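Long-range contacts in tryptophane-5-halogenase (Microbispora sp. ATCC PTA-5024, PDB 5UAO), which probably chlorinates carbon 5 of a tryptophan in the lanthipeptide NAI-107 during its biosynthesis, acting as an FAD-dependent halogenase: residues M279-W285 with G296-S300; A396-F400 with D424-I428; S402-N408 with A419-I425. All blocks are in the same frame, centred on the assembly; numbering follows the deposited sequence.

Interaction 1 is the one nearest the flavin: the side chain of Trp285 lies about 4 Å from the bound FAD, against about 11 Å for Tyr405 in interaction 3. The centres of these two contacts are 15 Å apart, yet they touch, with Trp283 CD1 3.2 Å from Tyr405 OH. Glu352 OE1 ties them further by bonding both Trp283 NE1 and Tyr405 OH. Interactions 2 and 3 have centres 10 Å apart, share Asp424 and Ile425, and both use helix 383-406; Ile428 CG2 packs 3.7 Å from Ile403 CG2. Interactions 1 and 2 do not meet, their nearest atoms being about 11 Å apart.

Interaction 1. Residues M279-W285 with G296-S300; sequences MNAGWCW and GYVFS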
loop_
_atom_site.group_PDB
_atom_site.type_symbol
_atom_site.label_atom_id
_atom_site.label_comp_id
_atom_site.label_asym_id
_atom_site.label_seq_id
_atom_site.Cartn_x
_atom_site.Cartn_y
_atom_site.Cartn_z
ATOM N N MET A 279 -21.441 -19.379 -19.303
ATOM C CA MET A 279 -22.731 -19.979 -19.468
ATOM C C MET A 279 -23.648 -18.852 -20.004
ATOM O O MET A 279 -23.212 -17.705 -20.157
ATOM C CB MET A 279 -23.276 -20.503 -18.129
ATOM C CG MET A 279 -22.428 -21.595 -17.423
ATOM S SD MET A 279 -22.494 -23.136 -18.360
ATOM C CE MET A 279 -23.994 -23.816 -17.694
ATOM N N ASN A 280 -24.867 -19.200 -20.360
ATOM C CA ASN A 280 -25.722 -18.216 -21.064
ATOM C C ASN A 280 -26.109 -17.021 -20.202
ATOM O O ASN A 280 -26.287 -15.907 -20.705
ATOM C CB ASN A 280 -26.983 -18.901 -21.610
ATOM C CG ASN A 280 -26.680 -19.884 -22.762
ATOM O OD1 ASN A 280 -25.698 -19.741 -23.449
ATOM N ND2 ASN A 280 -27.574 -20.858 -22.977
ATOM N N ALA A 281 -26.273 -17.270 -18.914
ATOM C CA ALA A 281 -26.698 -16.223 -17.969
ATOM C C ALA A 281 -25.792 -16.166 -16.736
ATOM O O ALA A 281 -26.269 -15.845 -15.623
ATOM C CB ALA A 281 -28.112 -16.535 -17.559
ATOM N N GLY A 282 -24.476 -16.384 -16.919
ATOM C CA GLY A 282 -23.530 -16.432 -15.800
ATOM C C GLY A 282 -22.403 -17.381 -16.122
ATOM O O GLY A 282 -21.907 -17.371 -17.262
ATOM N N TRP A 283 -22.015 -18.205 -15.148
ATOM C CA TRP A 283 -20.863 -19.078 -15.379
ATOM C C TRP A 283 -20.937 -20.246 -14.415
ATOM O O TRP A 283 -21.619 -20.172 -13.377
ATOM C CB TRP A 283 -19.532 -18.258 -15.188
ATOM C CG TRP A 283 -19.320 -17.778 -13.747
ATOM C CD1 TRP A 283 -19.889 -16.697 -13.157
ATOM C CD2 TRP A 283 -18.588 -18.448 -12.701
ATOM N NE1 TRP A 283 -19.534 -16.625 -11.826
ATOM C CE2 TRP A 283 -18.720 -17.679 -11.531
ATOM C CE3 TRP A 283 -17.734 -19.585 -12.676
ATOM C CZ2 TRP A 283 -18.100 -18.028 -10.326
ATOM C CZ3 TRP A 283 -17.107 -19.917 -11.495
ATOM C CH2 TRP A 283 -17.279 -19.138 -10.333
ATOM N N CYS A 284 -20.131 -21.289 -14.682
ATOM C CA CYS A 284 -20.208 -22.491 -13.909
ATOM C C CYS A 284 -18.819 -22.910 -13.425
ATOM O O CYS A 284 -17.886 -22.915 -14.193
ATOM C CB CYS A 284 -20.883 -23.631 -14.730
ATOM S SG CYS A 284 -21.235 -25.126 -13.779
ATOM N N TRP A 285 -18.689 -23.199 -12.149
ATOM C CA TRP A 285 -17.408 -23.721 -11.589
ATOM C C TRP A 285 -17.376 -25.204 -11.686
ATOM O O TRP A 285 -18.436 -25.855 -11.619
ATOM C CB TRP A 285 -17.192 -23.293 -10.140
ATOM C CG TRP A 285 -17.972 -24.001 -9.046
ATOM C CD1 TRP A 285 -17.759 -25.258 -8.552
ATOM C CD2 TRP A 285 -19.014 -23.446 -8.254
ATOM N NE1 TRP A 285 -18.639 -25.523 -7.520
ATOM C CE2 TRP A 285 -19.381 -24.393 -7.294
ATOM C CE3 TRP A 285 -19.666 -22.240 -8.267
ATOM C CZ2 TRP A 285 -20.391 -24.160 -6.354
ATOM C CZ3 TRP A 285 -20.659 -21.995 -7.301
ATOM C CH2 TRP A 285 -21.041 -22.946 -6.421
ATOM N N GLY A 296 -21.108 -25.720 -9.939
ATOM C CA GLY A 296 -22.124 -24.734 -9.623
ATOM C C GLY A 296 -22.294 -23.683 -10.701
ATOM O O GLY A 296 -21.343 -22.994 -11.081
ATOM N N TYR A 297 -23.512 -23.587 -11.197
ATOM C CA TYR A 297 -23.886 -22.558 -12.164
ATOM C C TYR A 297 -24.413 -21.346 -11.412
ATOM O O TYR A 297 -25.498 -21.338 -10.831
ATOM C CB TYR A 297 -24.939 -23.116 -13.103
ATOM C CG TYR A 297 -25.443 -22.225 -14.165
ATOM C CD1 TYR A 297 -24.875 -20.976 -14.424
ATOM C CD2 TYR A 297 -26.445 -22.683 -15.040
ATOM C CE1 TYR A 297 -25.356 -20.180 -15.450
ATOM C CE2 TYR A 297 -26.886 -21.899 -16.070
ATOM C CZ TYR A 297 -26.318 -20.685 -16.298
ATOM O OH TYR A 297 -26.779 -19.903 -17.341
ATOM N N VAL A 298 -23.540 -20.362 -11.373
ATOM C CA VAL A 298 -23.810 -19.054 -10.827
ATOM C C VAL A 298 -24.490 -18.222 -11.919
ATOM O O VAL A 298 -23.944 -18.013 -13.003
ATOM C CB VAL A 298 -22.446 -18.378 -10.409
ATOM C CG1 VAL A 298 -22.624 -16.901 -10.064
ATOM C CG2 VAL A 298 -21.839 -19.085 -9.193
ATOM N N PHE A 299 -25.646 -17.718 -11.619
ATOM C CA PHE A 299 -26.471 -17.024 -12.656
ATOM C C PHE A 299 -27.175 -15.797 -12.077
ATOM O O PHE A 299 -27.330 -15.697 -10.853
ATOM C CB PHE A 299 -27.520 -17.998 -13.292
ATOM C CG PHE A 299 -28.506 -18.599 -12.345
ATOM C CD1 PHE A 299 -28.181 -19.727 -11.595
ATOM C CD2 PHE A 299 -29.791 -18.133 -12.257
ATOM C CE1 PHE A 299 -29.122 -20.304 -10.752
ATOM C CE2 PHE A 299 -30.725 -18.669 -11.381
ATOM C CZ PHE A 299 -30.403 -19.777 -10.634
ATOM N N SER A 300 -27.648 -14.907 -12.974
ATOM C CA SER A 300 -28.628 -13.854 -12.640
ATOM C C SER A 300 -30.033 -14.365 -12.731
ATOM O O SER A 300 -30.518 -14.725 -13.839
ATOM C CB SER A 300 -28.542 -12.707 -13.631
ATOM O OG SER A 300 -29.690 -11.880 -13.378
#
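Met279 folds over the ring of Tyr297, its chain bent at chi2 (-69°) and chi3 (-85°). The bends carry CE across the ring face, 3.9 Å from the Tyr297 ring centroid, while SD stands higher above the same ring in a Met-aromatic contact. At the rim, Met279 CB closes to 3.4 Å from Tyr297 CE1. The phenol oxygen has two partners: Tyr297 OH accepts from Ala281 N at 3.1 Å and also bonds Glu312 OE1. Two tryptophans carry the other face of this antiparallel hairpin. Trp285 has CG between its backbone N and carbonyl carbon (chi1 76°), which lays the indole over the neighbouring strand, with Gly296 CA 3.5 Å from the centroid of the six-membered ring. A CB at Gly296 would clash with Trp285 CH2, so this CH-pi approach depends on the missing side chain. Trp285 also touches the bound FAD, so the hairpin contributes to the cofactor pocket. Val298 CB lies over the five-membered ring of Trp283, 4.0 Å from its centroid, and its CG2 branch meets the edge of Trp285, 3.7 Å from CZ3. The paired backbones hold these groups in register, Val298 N reaching Trp283 O at 2.8 Å. Strand 274-279 flanks the pair beside 282-288 and strand 258-264 beside 293-299, while helix 306-316 packs on the Tyr297 side through Ala309 and Met313.

Interaction 2. Residues A396-F400 with D424-I428; sequences AIRWF and DISGI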
loop_
_atom_site.group_PDB
_atom_site.type_symbol
_atom_site.label_atom_id
_atom_site.label_comp_id
_atom_site.label_asym_id
_atom_site.label_seq_id
_atom_site.Cartn_x
_atom_site.Cartn_y
_atom_site.Cartn_z
ATOM N N ALA A 396 -11.457 -3.585 -3.605
ATOM C CA ALA A 396 -10.510 -3.930 -4.646
ATOM C C ALA A 396 -10.899 -5.275 -5.344
ATOM O O ALA A 396 -10.703 -5.398 -6.557
ATOM C CB ALA A 396 -9.067 -3.970 -4.119
ATOM N N ILE A 397 -11.315 -6.279 -4.563
ATOM C CA ILE A 397 -11.772 -7.538 -5.102
ATOM C C ILE A 397 -12.960 -7.281 -5.986
ATOM O O ILE A 397 -13.063 -7.860 -7.050
ATOM C CB ILE A 397 -12.066 -8.528 -4.013
ATOM C CG1 ILE A 397 -10.748 -9.014 -3.431
ATOM C CG2 ILE A 397 -12.842 -9.708 -4.514
ATOM C CD1 ILE A 397 -10.886 -9.630 -2.071
ATOM N N ARG A 398 -13.843 -6.380 -5.568
ATOM C CA ARG A 398 -15.023 -6.096 -6.356
ATOM C C ARG A 398 -14.647 -5.613 -7.764
ATOM O O ARG A 398 -15.167 -6.103 -8.763
ATOM C CB ARG A 398 -15.942 -5.098 -5.611
ATOM C CG ARG A 398 -17.109 -4.597 -6.430
ATOM C CD ARG A 398 -16.893 -3.201 -6.894
ATOM N NE ARG A 398 -18.065 -2.647 -7.573
ATOM C CZ ARG A 398 -18.969 -1.823 -7.042
ATOM N NH1 ARG A 398 -18.847 -1.337 -5.828
ATOM N NH2 ARG A 398 -19.991 -1.409 -7.800
ATOM N N TRP A 399 -13.804 -4.609 -7.825
ATOM C CA TRP A 399 -13.370 -4.056 -9.098
ATOM C C TRP A 399 -12.591 -5.047 -9.926
ATOM O O TRP A 399 -12.766 -5.096 -11.110
ATOM C CB TRP A 399 -12.562 -2.772 -8.934
ATOM C CG TRP A 399 -13.334 -1.715 -8.259
ATOM C CD1 TRP A 399 -13.051 -1.172 -7.056
ATOM C CD2 TRP A 399 -14.570 -1.132 -8.687
ATOM N NE1 TRP A 399 -13.992 -0.237 -6.728
ATOM C CE2 TRP A 399 -14.981 -0.245 -7.666
ATOM C CE3 TRP A 399 -15.399 -1.317 -9.802
ATOM C CZ2 TRP A 399 -16.140 0.530 -7.751
ATOM C CZ3 TRP A 399 -16.558 -0.580 -9.880
ATOM C CH2 TRP A 399 -16.915 0.358 -8.850
ATOM N N PHE A 400 -11.809 -5.923 -9.309
ATOM C CA PHE A 400 -11.173 -6.995 -10.090
ATOM C C PHE A 400 -12.195 -7.962 -10.696
ATOM O O PHE A 400 -12.069 -8.351 -11.846
ATOM C CB PHE A 400 -10.203 -7.756 -9.138
ATOM C CG PHE A 400 -9.497 -8.943 -9.761
ATOM C CD1 PHE A 400 -8.937 -8.867 -11.025
ATOM C CD2 PHE A 400 -9.326 -10.112 -9.040
ATOM C CE1 PHE A 400 -8.231 -9.935 -11.565
ATOM C CE2 PHE A 400 -8.627 -11.192 -9.564
ATOM C CZ PHE A 400 -8.074 -11.095 -10.819
ATOM N N ASP A 424 -20.379 -1.926 -14.170
ATOM C CA ASP A 424 -19.682 -0.781 -13.600
ATOM C C ASP A 424 -18.245 -1.212 -13.311
ATOM O O ASP A 424 -18.031 -2.130 -12.514
ATOM C CB ASP A 424 -20.401 -0.390 -12.294
ATOM C CG ASP A 424 -19.806 0.797 -11.583
ATOM O OD1 ASP A 424 -18.786 1.372 -11.990
ATOM O OD2 ASP A 424 -20.435 1.133 -10.532
ATOM N N ILE A 425 -17.287 -0.547 -13.971
ATOM C CA ILE A 425 -15.876 -0.746 -13.773
ATOM C C ILE A 425 -15.203 0.559 -13.303
ATOM O O ILE A 425 -14.001 0.649 -13.317
ATOM C CB ILE A 425 -15.193 -1.238 -15.100
ATOM C CG1 ILE A 425 -15.499 -0.277 -16.278
ATOM C CG2 ILE A 425 -15.712 -2.622 -15.476
ATOM C CD1 ILE A 425 -14.513 -0.408 -17.439
ATOM N N SER A 426 -15.981 1.493 -12.764
ATOM C CA SER A 426 -15.488 2.815 -12.445
ATOM C C SER A 426 -14.288 2.790 -11.595
ATOM O O SER A 426 -13.368 3.554 -11.815
ATOM C CB SER A 426 -16.593 3.714 -11.832
ATOM O OG SER A 426 -17.294 3.156 -10.758
ATOM N N GLY A 427 -14.233 1.902 -10.624
ATOM C CA GLY A 427 -13.165 1.977 -9.632
ATOM C C GLY A 427 -11.817 1.458 -10.135
ATOM O O GLY A 427 -10.757 1.631 -9.463
ATOM N N ILE A 428 -11.821 0.785 -11.284
ATOM C CA ILE A 428 -10.568 0.278 -11.858
ATOM C C ILE A 428 -10.302 0.867 -13.244
ATOM O O ILE A 428 -9.299 0.627 -13.885
ATOM C CB ILE A 428 -10.577 -1.256 -11.857
ATOM C CG1 ILE A 428 -9.240 -1.826 -12.155
ATOM C CG2 ILE A 428 -11.616 -1.830 -12.820
ATOM C CD1 ILE A 428 -9.226 -3.332 -12.018
#
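Trp399 swings its CG anti to its own carbonyl carbon (chi1 -60°), which sends the indole from the helix over the backbone of Gly427. Arg398, turned at chi2 (-105°), runs outward alongside the same indole, and the two torsions together sandwich it. On one face Gly427 CA sits 3.6 Å from the centroid of the five-membered ring, only 17° off its normal; a CB at this glycine would clash with Trp399 CE2. The opposite face carries Arg398 CD, and the guanidinium continues outward with Trp399 CH2 beneath its centre. The indole rim abuts the turn: Trp399 CZ3 lies 3.4 Å from Asp424 O, near the ring plane, and CH2 lies equally close to Ser426 OG. Asp424 OD1 accepts Ser426 N at 2.9 Å, which makes an Asx turn, and additionally Ser426 OG at 2.6 Å, two bonds that fix the carboxylate's rotation. Its other oxygen, OD2, forms a long salt bridge of 3.8 Å with Arg398 NH2, lying well out of the guanidinium plane, so the attraction is one of charge alone. Nearer the helix, Ile428 CB packs 3.8 Å from Trp399 CB. The contact thus pins the link between helices 414-422 and 429-437 to helix 383-406, with the loop of Ser252 and Ser253 bonding both Asp424 and Arg398 NE.

Interaction 3. Residues S402-N408 with A419-I425; sequences SIHYRFN and ARAETDI
Arg406 reaches across to the end of helix 414-422, where its NH1 bonds Thr423 O at 2.8 Å (N-H...O 154°), the oxygen lying in the guanidinium plane. The kink at chi2 (76°) turns the chain to that carbonyl. Alongside the arginine chain the packing is close: Thr423 CG2 comes 3.4 Å from Ser402 O, and Ile425 CG2 is wedged between Ser402 OG, at 3.5 Å, and Arg406 CB, at 3.7 Å. With an alanine in place of Arg406, Thr423 O would probably lose its guanidinium donor, and Ile425 CG2 its packing against CG. Thr423 is itself steadied by OG1, which bonds Ala419 O at 2.6 Å in the carbonyl plane. The outer side is bridged partly by water: one lies between Arg406 O and Arg420 O, and a second accepts from Arg406 NH2. A direct link stands apart from these, Arg420 NH1 crossing to Asn408 O at 2.7 Å while also bonding Leu411 O. Positive charge beside the carbonyls that end helix 414-422 is probably favourable electrostatically. Two consecutive helices, 383-406 and 414-422, are thereby clasped across their short connection, a helix-loop-helix arrangement within the tryptophan halogenase fold.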
loop_
_atom_site.group_PDB
_atom_site.type_symbol
_atom_site.label_atom_id
_atom_site.label_comp_id
_atom_site.label_asym_id
_atom_site.label_seq_id
_atom_site.Cartn_x
_atom_site.Cartn_y
_atom_site.Cartn_z
ATOM N N SER A 402 -15.178 -7.179 -11.425
ATOM C CA SER A 402 -15.939 -6.403 -12.438
ATOM C C SER A 402 -15.342 -6.580 -13.867
ATOM O O SER A 402 -16.073 -6.653 -14.841
ATOM C CB SER A 402 -16.001 -4.898 -12.047
ATOM O OG SER A 402 -14.859 -4.075 -12.397
ATOM N N ILE A 403 -14.022 -6.649 -13.981
ATOM C CA ILE A 403 -13.398 -6.785 -15.298
ATOM C C ILE A 403 -13.502 -8.196 -15.843
ATOM O O ILE A 403 -13.209 -8.375 -17.020
ATOM C CB ILE A 403 -11.952 -6.237 -15.345
ATOM C CG1 ILE A 403 -11.007 -7.066 -14.482
ATOM C CG2 ILE A 403 -11.940 -4.830 -14.876
ATOM C CD1 ILE A 403 -9.741 -7.399 -15.147
ATOM N N HIS A 404 -13.862 -9.207 -15.017
ATOM C CA HIS A 404 -14.148 -10.559 -15.550
ATOM C C HIS A 404 -15.457 -10.524 -16.357
ATOM O O HIS A 404 -15.672 -11.317 -17.282
ATOM C CB HIS A 404 -14.335 -11.595 -14.468
ATOM C CG HIS A 404 -13.125 -11.854 -13.613
ATOM N ND1 HIS A 404 -12.444 -10.874 -12.941
ATOM C CD2 HIS A 404 -12.511 -13.010 -13.288
ATOM C CE1 HIS A 404 -11.459 -11.409 -12.229
ATOM N NE2 HIS A 404 -11.502 -12.710 -12.400
ATOM N N TYR A 405 -16.367 -9.610 -15.986
ATOM C CA TYR A 405 -17.658 -9.495 -16.628
ATOM C C TYR A 405 -17.712 -8.553 -17.803
ATOM O O TYR A 405 -18.237 -8.920 -18.861
ATOM C CB TYR A 405 -18.766 -9.110 -15.615
ATOM C CG TYR A 405 -19.322 -10.316 -14.869
ATOM C CD1 TYR A 405 -20.274 -11.136 -15.455
ATOM C CD2 TYR A 405 -18.818 -10.671 -13.606
ATOM C CE1 TYR A 405 -20.744 -12.226 -14.802
ATOM C CE2 TYR A 405 -19.292 -11.745 -12.934
ATOM C CZ TYR A 405 -20.246 -12.519 -13.554
ATOM O OH TYR A 405 -20.703 -13.578 -12.941
ATOM N N ARG A 406 -17.117 -7.365 -17.658
ATOM C CA ARG A 406 -17.193 -6.310 -18.669
ATOM C C ARG A 406 -16.585 -6.754 -19.998
ATOM O O ARG A 406 -17.005 -6.262 -21.057
ATOM C CB ARG A 406 -16.397 -5.106 -18.165
ATOM C CG ARG A 406 -16.410 -3.888 -19.069
ATOM C CD ARG A 406 -17.733 -3.202 -18.943
ATOM N NE ARG A 406 -17.958 -2.260 -20.013
ATOM C CZ ARG A 406 -18.615 -1.101 -19.868
ATOM N NH1 ARG A 406 -19.083 -0.708 -18.691
ATOM N NH2 ARG A 406 -18.782 -0.308 -20.900
ATOM N N PHE A 407 -15.561 -7.629 -19.967
ATOM C CA PHE A 407 -14.769 -7.885 -21.173
ATOM C C PHE A 407 -14.875 -9.337 -21.704
ATOM O O PHE A 407 -14.005 -9.789 -22.488
ATOM C CB PHE A 407 -13.317 -7.523 -20.927
ATOM C CG PHE A 407 -13.107 -6.089 -20.540
ATOM C CD1 PHE A 407 -13.384 -5.072 -21.443
ATOM C CD2 PHE A 407 -12.649 -5.751 -19.287
ATOM C CE1 PHE A 407 -13.157 -3.752 -21.113
ATOM C CE2 PHE A 407 -12.482 -4.444 -18.911
ATOM C CZ PHE A 407 -12.706 -3.426 -19.853
ATOM N N ASN A 408 -15.925 -10.056 -21.262
ATOM C CA ASN A 408 -16.080 -11.430 -21.673
ATOM C C ASN A 408 -16.853 -11.529 -22.985
ATOM O O ASN A 408 -18.083 -11.642 -23.014
ATOM C CB ASN A 408 -16.731 -12.298 -20.546
ATOM C CG ASN A 408 -16.747 -13.789 -20.915
ATOM O OD1 ASN A 408 -16.321 -14.131 -22.008
ATOM N ND2 ASN A 408 -17.312 -14.629 -20.057
ATOM N N ALA A 419 -23.925 -7.484 -19.667
ATOM C CA ALA A 419 -22.713 -7.383 -18.967
ATOM C C ALA A 419 -21.650 -6.578 -19.680
ATOM O O ALA A 419 -20.947 -5.798 -19.057
ATOM C CB ALA A 419 -22.173 -8.764 -18.552
ATOM N N ARG A 420 -21.481 -6.752 -20.970
ATOM C CA ARG A 420 -20.415 -6.075 -21.659
ATOM C C ARG A 420 -20.702 -4.571 -21.839
ATOM O O ARG A 420 -19.767 -3.759 -21.934
ATOM C CB ARG A 420 -20.173 -6.717 -23.037
ATOM C CG ARG A 420 -19.507 -8.091 -22.987
ATOM C CD ARG A 420 -18.994 -8.452 -24.408
ATOM N NE ARG A 420 -20.096 -8.835 -25.264
ATOM C CZ ARG A 420 -20.649 -10.042 -25.347
ATOM N NH1 ARG A 420 -20.146 -11.112 -24.703
ATOM N NH2 ARG A 420 -21.699 -10.194 -26.137
ATOM N N ALA A 421 -21.982 -4.238 -21.850
ATOM C CA ALA A 421 -22.413 -2.857 -22.038
ATOM C C ALA A 421 -22.556 -2.104 -20.734
ATOM O O ALA A 421 -22.269 -0.927 -20.699
ATOM C CB ALA A 421 -23.735 -2.834 -22.795
ATOM N N GLU A 422 -22.976 -2.757 -19.638
ATOM C CA GLU A 422 -23.358 -2.013 -18.411
ATOM C C GLU A 422 -22.590 -2.299 -17.072
ATOM O O GLU A 422 -22.835 -1.636 -16.057
ATOM C CB GLU A 422 -24.852 -2.175 -18.191
ATOM C CG GLU A 422 -25.782 -1.900 -19.398
ATOM C CD GLU A 422 -25.760 -0.449 -19.924
ATOM O OE1 GLU A 422 -25.210 0.427 -19.230
ATOM O OE2 GLU A 422 -26.288 -0.174 -21.050
ATOM N N THR A 423 -21.702 -3.297 -17.043
ATOM C CA THR A 423 -20.922 -3.590 -15.844
ATOM C C THR A 423 -20.146 -2.351 -15.414
ATOM O O THR A 423 -19.307 -1.814 -16.171
ATOM C CB THR A 423 -19.977 -4.789 -16.103
ATOM O OG1 THR A 423 -20.778 -5.922 -16.478
ATOM C CG2 THR A 423 -19.082 -5.080 -14.835
ATOM N N ASP A 424 -20.379 -1.926 -14.170
ATOM C CA ASP A 424 -19.682 -0.781 -13.600
ATOM C C ASP A 424 -18.245 -1.212 -13.311
ATOM O O ASP A 424 -18.031 -2.130 -12.514
ATOM C CB ASP A 424 -20.401 -0.390 -12.294
ATOM C CG ASP A 424 -19.806 0.797 -11.583
ATOM O OD1 ASP A 424 -18.786 1.372 -11.990
ATOM O OD2 ASP A 424 -20.435 1.133 -10.532
ATOM N N ILE A 425 -17.287 -0.547 -13.971
ATOM C CA ILE A 425 -15.876 -0.746 -13.773
ATOM C C ILE A 425 -15.203 0.559 -13.303
ATOM O O ILE A 425 -14.001 0.649 -13.317
ATOM C CB ILE A 425 -15.193 -1.238 -15.100
ATOM C CG1 ILE A 425 -15.499 -0.277 -16.278
ATOM C CG2 ILE A 425 -15.712 -2.622 -15.476
ATOM C CD1 ILE A 425 -14.513 -0.408 -17.439
HETATM O O HOH W 1 -17.017 -4.893 -23.149
HETATM O O HOH W 2 -18.722 -1.093 -23.608
#